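Local coordinates for ErfK/YbiS/YcfS/YnhG family protein (Xylanimonas cellulosilytica, PDB 4LPQ) that probably acts as a peptidoglycan L,D-transpeptidase in cell wall biogenesis, here as a putative peptidoglycan-binding domain joined to the catalytic domain, at residues A[31-36]-A[107-112]; A[11-16]-A[39-44]. All blocks are in the same frame, centred on the assembly; numbering follows the deposited sequence.

Contact 1: residues A[31-36]-A[107-112]; sequences GYFILK and RIINAS
Ile108 CD1 lies over one face of the Tyr32 ring, 3.7 Å from its centroid and 9° off the ring normal, a CH-pi contact. Ile108 CB lies over the same face, near the CD2-CE2 side, 3.6 Å from Tyr32 CD2, and Phe52 meets the ring edge-to-face. The Phe33 ring, partnered by Trp191, is approached obliquely by Ile109 CG1 and by the Arg107 guanidinium, which turns an edge to it. With CG anti to the carbonyl carbon (chi1 -68°), the tyrosine ring swings back beneath Ile108 although its CB points away from the strand; the hydroxyl of this buried residue is hydrogen-bonded to Tyr76 O. An alanine here is likely to strip Ile108 of its aromatic floor and leave the Tyr76 carbonyl without this donor. Gly31, at positive phi, ends helix 18-30 in a Schellman motif. Ile108 N gives to Gly31 O at 2.9 Å, and Phe33 N to Ile108 O at 2.9 Å. The two bonds bracket a single beta bridge between Tyr32 and Ile108, by which the loop of the putative peptidoglycan-binding domain is docked on strand 104-110 of the YkuD-type catalytic domain.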
ATOM      1  N   GLY A  31      -3.664   4.203  11.669  1.00 14.06           N
ATOM      2  CA  GLY A  31      -4.118   4.377  10.310  1.00 14.89           C
ATOM      3  C   GLY A  31      -3.517   3.516   9.242  1.00 13.97           C
ATOM      4  O   GLY A  31      -3.800   3.668   8.068  1.00 15.29           O
ATOM      5  N   TYR A  32      -2.709   2.532   9.661  1.00 12.99           N
ATOM      6  CA  TYR A  32      -2.171   1.571   8.715  1.00 12.33           C
ATOM      7  C   TYR A  32      -3.285   0.597   8.408  1.00 14.96           C
ATOM      8  O   TYR A  32      -3.937   0.093   9.313  1.00 17.16           O
ATOM      9  CB  TYR A  32      -0.934   0.883   9.321  1.00 12.74           C
ATOM     10  CG  TYR A  32       0.173   1.904   9.444  1.00 12.03           C
ATOM     11  CD1 TYR A  32       0.268   2.740  10.561  1.00 11.67           C
ATOM     12  CD2 TYR A  32       1.090   2.137   8.424  1.00 10.85           C
ATOM     13  CE1 TYR A  32       1.211   3.715  10.639  1.00 12.68           C
ATOM     14  CE2 TYR A  32       2.036   3.165   8.468  1.00 11.83           C
ATOM     15  CZ  TYR A  32       2.105   3.965   9.608  1.00 12.08           C
ATOM     16  OH  TYR A  32       3.078   4.910   9.648  1.00 12.71           O
ATOM     17  N   PHE A  33      -3.542   0.320   7.140  1.00 14.32           N
ATOM     18  CA  PHE A  33      -4.757  -0.406   6.761  1.00 13.42           C
ATOM     19  C   PHE A  33      -4.728  -1.831   7.224  1.00 14.13           C
ATOM     20  O   PHE A  33      -3.871  -2.629   6.833  1.00 15.79           O
ATOM     21  CB  PHE A  33      -4.894  -0.400   5.239  1.00 16.47           C
ATOM     22  CG  PHE A  33      -6.153  -1.098   4.785  1.00 13.23           C
ATOM     23  CD1 PHE A  33      -7.368  -0.476   4.923  1.00 16.73           C
ATOM     24  CD2 PHE A  33      -6.121  -2.380   4.400  1.00 13.70           C
ATOM     25  CE1 PHE A  33      -8.537  -1.162   4.608  1.00 19.08           C
ATOM     26  CE2 PHE A  33      -7.239  -3.033   4.056  1.00 16.63           C
ATOM     27  CZ  PHE A  33      -8.453  -2.461   4.164  1.00 16.09           C
ATOM     28  N   ILE A  34      -5.707  -2.144   8.063  1.00 15.07           N
ATOM     29  CA  ILE A  34      -5.909  -3.475   8.641  1.00 15.67           C
ATOM     30  C   ILE A  34      -7.359  -3.491   9.145  1.00 15.68           C
ATOM     31  O   ILE A  34      -7.819  -2.559   9.850  1.00 18.36           O
ATOM     32  CB  ILE A  34      -4.892  -3.783   9.766  1.00 15.36           C
ATOM     33  CG1 ILE A  34      -4.931  -5.252  10.166  1.00 18.49           C
ATOM     34  CG2 ILE A  34      -4.995  -2.865  10.947  1.00 17.58           C
ATOM     35  CD1 ILE A  34      -3.785  -5.602  11.134  1.00 17.94           C
ATOM     36  N   LEU A  35      -8.064  -4.526   8.876  1.00 17.73           N
ATOM     37  CA  LEU A  35      -9.483  -4.659   9.233  1.00 17.12           C
ATOM     38  C   LEU A  35      -9.761  -5.346  10.562  1.00 19.16           C
ATOM     39  O   LEU A  35     -10.784  -5.063  11.201  1.00 22.79           O
ATOM     40  CB  LEU A  35     -10.233  -5.386   8.102  1.00 18.85           C
ATOM     41  CG  LEU A  35     -10.292  -4.739   6.771  1.00 22.07           C
ATOM     42  CD1 LEU A  35     -11.090  -5.552   5.779  1.00 26.47           C
ATOM     43  CD2 LEU A  35     -10.898  -3.383   6.924  1.00 23.64           C
ATOM     44  N   LYS A  36      -8.902  -6.324  10.968  1.00 20.05           N
ATOM     45  CA  LYS A  36      -9.170  -7.205  12.115  1.00 23.76           C
ATOM     46  C   LYS A  36      -8.009  -7.251  13.050  1.00 22.52           C
ATOM     47  O   LYS A  36      -6.840  -7.376  12.655  1.00 24.63           O
ATOM     48  CB  LYS A  36      -9.309  -8.636  11.613  1.00 32.99           C
ATOM     49  CG  LYS A  36     -10.557  -8.970  10.888  1.00 37.02           C
ATOM     50  CD  LYS A  36     -10.854 -10.460  10.978  1.00 55.10           C
ATOM     51  CE  LYS A  36      -9.703 -11.252  10.388  1.00 70.02           C
ATOM     52  NZ  LYS A  36     -10.271 -12.511   9.892  1.00 76.80           N
ATOM     53  N   ARG A 107      -5.434   6.857   5.808  1.00 14.14           N
ATOM     54  CA  ARG A 107      -4.880   5.504   5.822  0.50 12.24           C
ATOM     55  C   ARG A 107      -3.578   5.471   5.093  1.00 12.85           C
ATOM     56  O   ARG A 107      -3.321   6.202   4.127  1.00 13.41           O
ATOM     57  CB  ARG A 107      -5.768   4.389   5.150  0.50 14.37           C
ATOM     58  CG  ARG A 107      -7.041   3.970   5.795  0.50 14.63           C
ATOM     59  CD  ARG A 107      -6.925   3.322   7.168  0.50 12.34           C
ATOM     60  NE  ARG A 107      -8.259   2.904   7.580  0.50 15.83           N
ATOM     61  CZ  ARG A 107      -9.147   3.741   8.138  0.50 14.64           C
ATOM     62  NH1 ARG A 107      -8.871   5.015   8.347  0.50 16.61           N
ATOM     63  NH2 ARG A 107     -10.368   3.350   8.419  0.50 23.33           N
ATOM     64  N   ILE A 108      -2.718   4.567   5.580  1.00 13.06           N
ATOM     65  CA  ILE A 108      -1.481   4.201   4.919  1.00 12.18           C
ATOM     66  C   ILE A 108      -1.663   2.767   4.413  1.00 11.51           C
ATOM     67  O   ILE A 108      -1.984   1.893   5.238  1.00 12.54           O
ATOM     68  CB  ILE A 108      -0.250   4.269   5.854  1.00 12.47           C
ATOM     69  CG1 ILE A 108      -0.117   5.599   6.570  1.00 13.37           C
ATOM     70  CG2 ILE A 108       1.008   3.942   5.020  1.00 12.50           C
ATOM     71  CD1 ILE A 108      -0.797   5.686   7.889  1.00 14.70           C
ATOM     72  N   ILE A 109      -1.378   2.538   3.121  1.00 11.01           N
ATOM     73  CA  ILE A 109      -1.645   1.265   2.481  1.00 11.92           C
ATOM     74  C   ILE A 109      -0.346   0.766   1.844  1.00 10.82           C
ATOM     75  O   ILE A 109       0.310   1.553   1.111  1.00 11.58           O
ATOM     76  CB  ILE A 109      -2.804   1.440   1.468  1.00 11.26           C
ATOM     77  CG1 ILE A 109      -4.111   1.639   2.199  1.00 13.41           C
ATOM     78  CG2 ILE A 109      -2.917   0.255   0.538  1.00 13.61           C
ATOM     79  CD1 ILE A 109      -5.204   2.270   1.373  1.00 14.36           C
ATOM     80  N   ASN A 110      -0.007  -0.523   2.085  1.00 11.40           N
ATOM     81  CA  ASN A 110       1.152  -1.066   1.396  1.00 10.34           C
ATOM     82  C   ASN A 110       0.900  -1.101  -0.113  1.00  9.76           C
ATOM     83  O   ASN A 110      -0.138  -1.503  -0.597  1.00 11.29           O
ATOM     84  CB  ASN A 110       1.375  -2.481   1.909  1.00 11.09           C
ATOM     85  CG  ASN A 110       2.630  -3.121   1.350  1.00 12.18           C
ATOM     86  OD1 ASN A 110       3.700  -2.541   1.473  1.00 12.35           O
ATOM     87  ND2 ASN A 110       2.472  -4.285   0.727  1.00 12.27           N
ATOM     88  N   ALA A 111       1.932  -0.663  -0.887  1.00 11.19           N
ATOM     89  CA  ALA A 111       1.847  -0.555  -2.339  1.00 11.57           C
ATOM     90  C   ALA A 111       3.084  -1.147  -3.008  1.00 11.67           C
ATOM     91  O   ALA A 111       4.142  -1.293  -2.383  1.00 11.90           O
ATOM     92  CB  ALA A 111       1.616   0.922  -2.768  1.00 12.25           C
ATOM     93  N   SER A 112       2.983  -1.447  -4.324  1.00 10.76           N
ATOM     94  CA  SER A 112       4.110  -1.805  -5.096  1.00 10.68           C
ATOM     95  C   SER A 112       3.917  -1.293  -6.471  1.00 11.79           C
ATOM     96  O   SER A 112       2.911  -1.524  -7.127  1.00 13.88           O
ATOM     97  CB  SER A 112       4.290  -3.339  -5.085  1.00 12.65           C
ATOM     98  OG  SER A 112       5.441  -3.749  -5.805  1.00 13.07           O
TER

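Contact 2: residues A[11-16]-A[39-44]; sequences PQRGST and GDYGWA
Gly14 and Tyr41 are joined through the backbone: Gly14 N donates to Tyr41 O at 2.9 Å. Tyr41 N returns a bond to Ser15 O, also 2.9 Å, and a single beta bridge pairs Thr16 with Asp40. The type II turn Gln12 to Ser15, before helix 18-30, is thus bridged to the loop of the putative peptidoglycan-binding domain that enters helix 43-56, with Gly42 at its N-cap. The turn is braced from within, since Gln12 O accepts from both Ser15 N and Ser15 OG on the same face of its plane. Gly14, at positive phi, occupies a position where a CB would collide with the preceding carbonyl.

Among side-chain polar contacts, Thr16 OG1, anti to its own N (chi1 -166°), donates to Asp40 OD1 at 2.6 Å in one pair of conformers; both residues also have a second conformer, so the bond may not be permanent. A water accepts from Arg13 N at 2.7 Å and lies 3.2 Å from Tyr41 OH, linking the turn to the phenol.

Flat groups make the remaining contacts. The Gln12-Arg13 peptide lies over one face of the Tyr41 ring, with Gln12 C 3.3 Å above its plane, while Val20 and Leu23 of helix 18-30 also touch this side chain. The Arg13 chain bends at chi2 and lays one guanidinium face over the backbone of Gly42 and Trp43, NE being 3.5 Å from Trp43 N; the guanidinium and indole planes are almost perpendicular.

The chemistry thus pairs a buried aromatic ring with a peptide plane while hydrogen bonds engage both backbone polar atoms of Tyr41, implying that the turn is fixed both by direction-specific bonds and by close van der Waals contact of a peptide with the ring face.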
ATOM      1  N   PRO A  11       6.664 -10.230  16.958  1.00 13.52           N
ATOM      2  CA  PRO A  11       5.583 -10.552  16.019  1.00 13.02           C
ATOM      3  C   PRO A  11       6.049 -10.609  14.575  1.00 13.45           C
ATOM      4  O   PRO A  11       6.772  -9.735  14.122  1.00 13.56           O
ATOM      5  CB  PRO A  11       4.600  -9.422  16.218  1.00 13.24           C
ATOM      6  CG  PRO A  11       4.831  -9.067  17.632  1.00 14.53           C
ATOM      7  CD  PRO A  11       6.295  -9.224  17.896  1.00 14.53           C
ATOM      8  N   GLN A  12       5.703 -11.702  13.880  1.00 13.05           N
ATOM      9  CA  GLN A  12       6.053 -11.911  12.502  1.00 13.29           C
ATOM     10  C   GLN A  12       5.025 -12.842  11.883  1.00 12.15           C
ATOM     11  O   GLN A  12       4.209 -13.413  12.587  1.00 13.91           O
ATOM     12  CB  GLN A  12       7.453 -12.518  12.409  1.00 13.52           C
ATOM     13  CG  GLN A  12       7.693 -13.844  13.159  1.00 14.40           C
ATOM     14  CD  GLN A  12       9.127 -14.241  13.118  1.00 16.23           C
ATOM     15  OE1 GLN A  12       9.930 -13.929  14.011  1.00 18.92           O
ATOM     16  NE2 GLN A  12       9.491 -14.846  12.034  1.00 16.01           N
ATOM     17  N   ARG A  13       5.105 -13.016  10.549  1.00 13.60           N
ATOM     18  CA  ARG A  13       4.099 -13.845   9.891  1.00 13.04           C
ATOM     19  C   ARG A  13       4.052 -15.226  10.536  1.00 13.11           C
ATOM     20  O   ARG A  13       5.086 -15.850  10.730  1.00 14.13           O
ATOM     21  CB  ARG A  13       4.469 -13.965   8.405  1.00 14.70           C
ATOM     22  CG  ARG A  13       3.450 -14.758   7.603  1.00 14.47           C
ATOM     23  CD  ARG A  13       2.164 -14.013   7.364  1.00 13.15           C
ATOM     24  NE  ARG A  13       1.145 -14.780   6.649  1.00 15.13           N
ATOM     25  CZ  ARG A  13       1.040 -14.809   5.335  1.00 16.89           C
ATOM     26  NH1 ARG A  13       1.801 -14.055   4.609  1.00 17.83           N
ATOM     27  NH2 ARG A  13       0.112 -15.573   4.772  1.00 21.33           N
ATOM     28  N   GLY A  14       2.835 -15.658  10.907  1.00 14.80           N
ATOM     29  CA  GLY A  14       2.608 -16.947  11.523  1.00 15.43           C
ATOM     30  C   GLY A  14       2.466 -16.842  13.026  1.00 17.65           C
ATOM     31  O   GLY A  14       2.039 -17.814  13.645  1.00 19.08           O
ATOM     32  N   SER A  15       2.930 -15.763  13.611  1.00 16.08           N
ATOM     33  CA  SER A  15       2.796 -15.598  15.060  1.00 15.83           C
ATOM     34  C   SER A  15       1.323 -15.495  15.461  1.00 16.16           C
ATOM     35  O   SER A  15       0.456 -14.999  14.689  1.00 16.55           O
ATOM     36  CB  SER A  15       3.457 -14.268  15.509  1.00 16.78           C
ATOM     37  OG  SER A  15       4.855 -14.222  15.335  1.00 18.35           O
ATOM     38  N   THR A  16       1.046 -15.854  16.727  1.00 17.24           N
ATOM     39  CA  THR A  16      -0.273 -15.627  17.315  0.50 17.00           C
ATOM     40  C   THR A  16      -0.095 -15.241  18.777  1.00 20.51           C
ATOM     41  O   THR A  16       0.932 -15.540  19.430  1.00 24.26           O
ATOM     42  CB  THR A  16      -1.061 -16.963  17.232  0.50 17.56           C
ATOM     43  OG1 THR A  16      -2.464 -16.824  17.464  0.50 20.86           O
ATOM     44  CG2 THR A  16      -0.609 -17.868  18.299  0.50 17.32           C
ATOM     45  N   GLY A  39      -5.377 -11.378  16.733  1.00 18.47           N
ATOM     46  CA  GLY A  39      -4.255 -12.059  17.328  1.00 17.28           C
ATOM     47  C   GLY A  39      -3.545 -13.055  16.437  1.00 16.30           C
ATOM     48  O   GLY A  39      -2.574 -13.705  16.912  1.00 17.82           O
ATOM     49  N   ASP A  40      -3.913 -13.129  15.166  1.00 17.91           N
ATOM     50  CA  ASP A  40      -3.221 -14.011  14.223  0.50 16.39           C
ATOM     51  C   ASP A  40      -2.532 -13.202  13.131  1.00 13.40           C
ATOM     52  O   ASP A  40      -3.182 -12.482  12.401  1.00 16.13           O
ATOM     53  CB  ASP A  40      -4.200 -14.945  13.563  0.50 17.36           C
ATOM     54  CG  ASP A  40      -4.794 -15.940  14.540  0.50 19.45           C
ATOM     55  OD1 ASP A  40      -4.216 -16.314  15.570  0.50 21.98           O
ATOM     56  OD2 ASP A  40      -5.911 -16.495  14.260  0.50 31.09           O
ATOM     57  N   TYR A  41      -1.219 -13.308  13.043  1.00 14.30           N
ATOM     58  CA  TYR A  41      -0.455 -12.540  12.054  1.00 13.85           C
ATOM     59  C   TYR A  41      -0.436 -13.307  10.731  1.00 13.42           C
ATOM     60  O   TYR A  41       0.430 -14.150  10.482  1.00 14.46           O
ATOM     61  CB  TYR A  41       0.900 -12.242  12.592  1.00 14.15           C
ATOM     62  CG  TYR A  41       1.789 -11.294  11.838  1.00 12.33           C
ATOM     63  CD1 TYR A  41       1.770 -11.198  10.466  1.00 13.03           C
ATOM     64  CD2 TYR A  41       2.699 -10.485  12.516  1.00 13.49           C
ATOM     65  CE1 TYR A  41       2.706 -10.441   9.772  1.00 13.01           C
ATOM     66  CE2 TYR A  41       3.637  -9.712  11.873  1.00 13.47           C
ATOM     67  CZ  TYR A  41       3.623  -9.680  10.497  1.00 13.09           C
ATOM     68  OH  TYR A  41       4.547  -8.923   9.792  1.00 14.98           O
ATOM     69  N   GLY A  42      -1.444 -13.022   9.906  1.00 12.47           N
ATOM     70  CA  GLY A  42      -1.584 -13.524   8.597  1.00 12.64           C
ATOM     71  C   GLY A  42      -1.273 -12.563   7.501  1.00 12.14           C
ATOM     72  O   GLY A  42      -0.539 -11.583   7.716  1.00 12.78           O
ATOM     73  N   TRP A  43      -1.779 -12.839   6.304  1.00 12.88           N
ATOM     74  CA  TRP A  43      -1.475 -12.036   5.141  1.00 12.50           C
ATOM     75  C   TRP A  43      -1.842 -10.575   5.263  1.00 12.76           C
ATOM     76  O   TRP A  43      -1.100  -9.674   4.824  1.00 13.74           O
ATOM     77  CB  TRP A  43      -2.093 -12.685   3.898  1.00 14.21           C
ATOM     78  CG  TRP A  43      -1.658 -12.223   2.593  1.00 13.80           C
ATOM     79  CD1 TRP A  43      -0.759 -12.798   1.768  1.00 13.32           C
ATOM     80  CD2 TRP A  43      -2.201 -11.116   1.867  1.00 13.45           C
ATOM     81  NE1 TRP A  43      -0.615 -12.077   0.598  1.00 14.04           N
ATOM     82  CE2 TRP A  43      -1.520 -11.043   0.639  1.00 13.53           C
ATOM     83  CE3 TRP A  43      -3.164 -10.131   2.158  1.00 13.36           C
ATOM     84  CZ2 TRP A  43      -1.752 -10.063  -0.301  1.00 14.15           C
ATOM     85  CZ3 TRP A  43      -3.437  -9.163   1.171  1.00 13.60           C
ATOM     86  CH2 TRP A  43      -2.693  -9.134  -0.007  1.00 14.55           C
ATOM     87  N   ALA A  44      -3.057 -10.335   5.812  1.00 13.10           N
ATOM     88  CA  ALA A  44      -3.546  -8.980   5.933  1.00 12.65           C
ATOM     89  C   ALA A  44      -2.689  -8.162   6.906  1.00 13.22           C
ATOM     90  O   ALA A  44      -2.344  -7.001   6.671  1.00 13.97           O
ATOM     91  CB  ALA A  44      -4.999  -8.993   6.352  1.00 15.13           C
TER
HETATM   92  O   HOH W   1       6.481 -11.323   9.003  1.00 25.31           O

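How the contacts relate
The two contacts lie with their centres about 15 Å apart and interleave along the chain, in the order 11-16, 31-36, 39-44 and 107-112. Helix 18-30 runs between the first two of these segments, and the loop leading to helix 43-56 carries both 31-36 and the beginning of 39-44. Contact 2 is internal to the N-terminal part, tying the approach to helix 18-30 to the start of helix 43-56. Contact 1 reaches from the loop between those helices to strand 104-110 of the large mixed sheet. Contact 2 thus joins two parts of the helical domain, while contact 1 joins that domain to the catalytic one.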